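Local coordinates for prephenate dehydratase (Arthrobacter aurescens, PDB 3MWB), which probably converts prephenate to phenylpyruvate, carbon dioxide and water in L-phenylalanine biosynthesis, and is seen here with L-phenylalanine bound, at residues T256-A261 against T294-F299. Residues are numbered along the deposited sequence; the frame is centred on the assembly and turned at random.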
# COMPACT_ATOMS: atom_id res chain seq x y z
N THR A 256 13.06 7.01 -20.87
CA THR A 256 14.21 7.81 -20.39
C THR A 256 13.92 8.75 -19.22
O THR A 256 14.84 9.09 -18.47
CB THR A 256 14.86 8.63 -21.50
OG1 THR A 256 13.97 9.65 -21.94
CG2 THR A 256 15.26 7.72 -22.65
N ASP A 257 12.68 9.19 -19.06
CA ASP A 257 12.28 9.93 -17.86
C ASP A 257 12.70 9.11 -16.64
O ASP A 257 12.45 7.91 -16.58
CB ASP A 257 10.78 10.12 -17.82
CG ASP A 257 10.26 10.92 -19.01
OD1 ASP A 257 10.99 11.78 -19.53
OD2 ASP A 257 9.13 10.66 -19.43
N SER A 258 13.34 9.77 -15.67
CA SER A 258 13.94 9.06 -14.54
C SER A 258 12.90 8.24 -13.77
O SER A 258 13.20 7.12 -13.35
CB SER A 258 14.68 10.01 -13.61
OG SER A 258 15.74 10.67 -14.29
N ARG A 259 11.70 8.79 -13.59
CA ARG A 259 10.67 8.10 -12.82
C ARG A 259 10.18 6.84 -13.56
O ARG A 259 9.76 5.89 -12.94
CB ARG A 259 9.47 9.02 -12.48
CG ARG A 259 8.72 9.50 -13.72
CD ARG A 259 7.74 10.66 -13.41
NE ARG A 259 7.00 11.01 -14.64
CZ ARG A 259 7.48 11.76 -15.63
NH1 ARG A 259 8.70 12.28 -15.57
NH2 ARG A 259 6.72 12.02 -16.71
N VAL A 260 10.27 6.86 -14.88
CA VAL A 260 9.78 5.76 -15.69
C VAL A 260 10.82 4.65 -15.74
O VAL A 260 10.48 3.49 -15.56
CB VAL A 260 9.37 6.21 -17.11
CG1 VAL A 260 8.91 4.99 -17.95
CG2 VAL A 260 8.24 7.29 -17.06
N ALA A 261 12.08 5.01 -16.01
CA ALA A 261 13.18 4.06 -15.95
C ALA A 261 13.20 3.40 -14.59
O ALA A 261 13.40 2.18 -14.50
CB ALA A 261 14.54 4.74 -16.25
N THR A 294 9.03 13.96 -8.18
CA THR A 294 9.27 12.88 -9.17
C THR A 294 9.95 13.33 -10.44
O THR A 294 10.11 12.52 -11.39
CB THR A 294 8.00 12.12 -9.58
OG1 THR A 294 7.19 12.96 -10.41
CG2 THR A 294 7.19 11.66 -8.35
N SER A 295 10.36 14.60 -10.47
CA SER A 295 11.06 15.13 -11.64
C SER A 295 12.45 14.50 -11.79
O SER A 295 13.01 13.93 -10.84
CB SER A 295 11.17 16.66 -11.59
OG SER A 295 12.06 17.05 -10.57
N ASP A 296 12.99 14.59 -12.99
CA ASP A 296 14.31 14.09 -13.24
C ASP A 296 15.28 14.72 -12.23
O ASP A 296 16.20 14.05 -11.74
CB ASP A 296 14.71 14.37 -14.69
CG ASP A 296 14.11 13.36 -15.68
OD1 ASP A 296 13.18 12.57 -15.33
OD2 ASP A 296 14.59 13.35 -16.83
N ALA A 297 15.04 15.99 -11.91
CA ALA A 297 15.88 16.75 -10.99
C ALA A 297 15.83 16.18 -9.58
O ALA A 297 16.88 16.03 -8.94
CB ALA A 297 15.53 18.26 -11.00
N ALA A 298 14.62 15.86 -9.10
CA ALA A 298 14.48 15.27 -7.77
C ALA A 298 15.23 13.92 -7.69
O ALA A 298 15.95 13.66 -6.72
CB ALA A 298 12.99 15.11 -7.39
N PHE A 299 15.07 13.09 -8.73
CA PHE A 299 15.75 11.81 -8.78
C PHE A 299 17.26 12.00 -8.72
O PHE A 299 17.95 11.23 -8.06
CB PHE A 299 15.35 11.01 -10.03
CG PHE A 299 14.14 10.15 -9.83
CD1 PHE A 299 12.85 10.67 -10.00
CD2 PHE A 299 14.29 8.82 -9.42
CE1 PHE A 299 11.75 9.87 -9.78
CE2 PHE A 299 13.16 8.02 -9.20
CZ PHE A 299 11.90 8.55 -9.37
O HOH W 1 16.11 11.33 -18.30
O HOH W 2 12.46 13.70 -18.49
O HOH W 3 17.50 12.06 -12.98
O HOH W 4 11.19 11.85 -13.80
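Asp296 reaches across to the first turn of helix 258-270 and takes the backbone N-H of Ser258. The bond from Ser258 N to Asp296 OD1 is 2.8 Å long and fairly straight, at 161°. The N-H comes from above the carboxylate plane, 42° out of it. With CG of Asp296 anti to its own carbonyl carbon (chi1 -80°), the carboxylate lies over the start of the neighbouring helix. One water joins Asp296 OD1, Thr294 O, Arg259 N and Arg259 NH1, and it sits in the guanidinium plane at its edge. Two further waters tie Asp296 OD2 to Thr256 O and to Asp257 OD1. Cutting Asp296 back to an alanine is likely to leave Ser258 N without this acceptor and the three waters without their shared carboxylate.

Helix 258-270 is the second helix of the ACT domain's βαββαβ fold, linking strands 245-252 and 275-281 of its antiparallel four-stranded sheet. Here it meets the start of the C-terminal helix 296-311, whose N-cap is Ser295: Ser295 OG accepts from Ala298 N at 3.2 Å. Asp257 holds the N-cap position of the other helix, but its OD2 accepts from His254 N instead.

The Phe299 ring lies against the same turn. One face looks toward Ser258 O and Arg259 N, both offset toward the rim. Phe299 CE1 meets Arg259 CB at 3.6 Å. Ser258 CB packs on Phe299 CB at 3.8 Å. The Arg259 chain runs extended from CG to NE, and its CD passes Thr294 O at 3.6 Å. Thr294 OG1 is hydrogen-bonded to Ala291 O. Arg269 of the second subunit packs on Phe299.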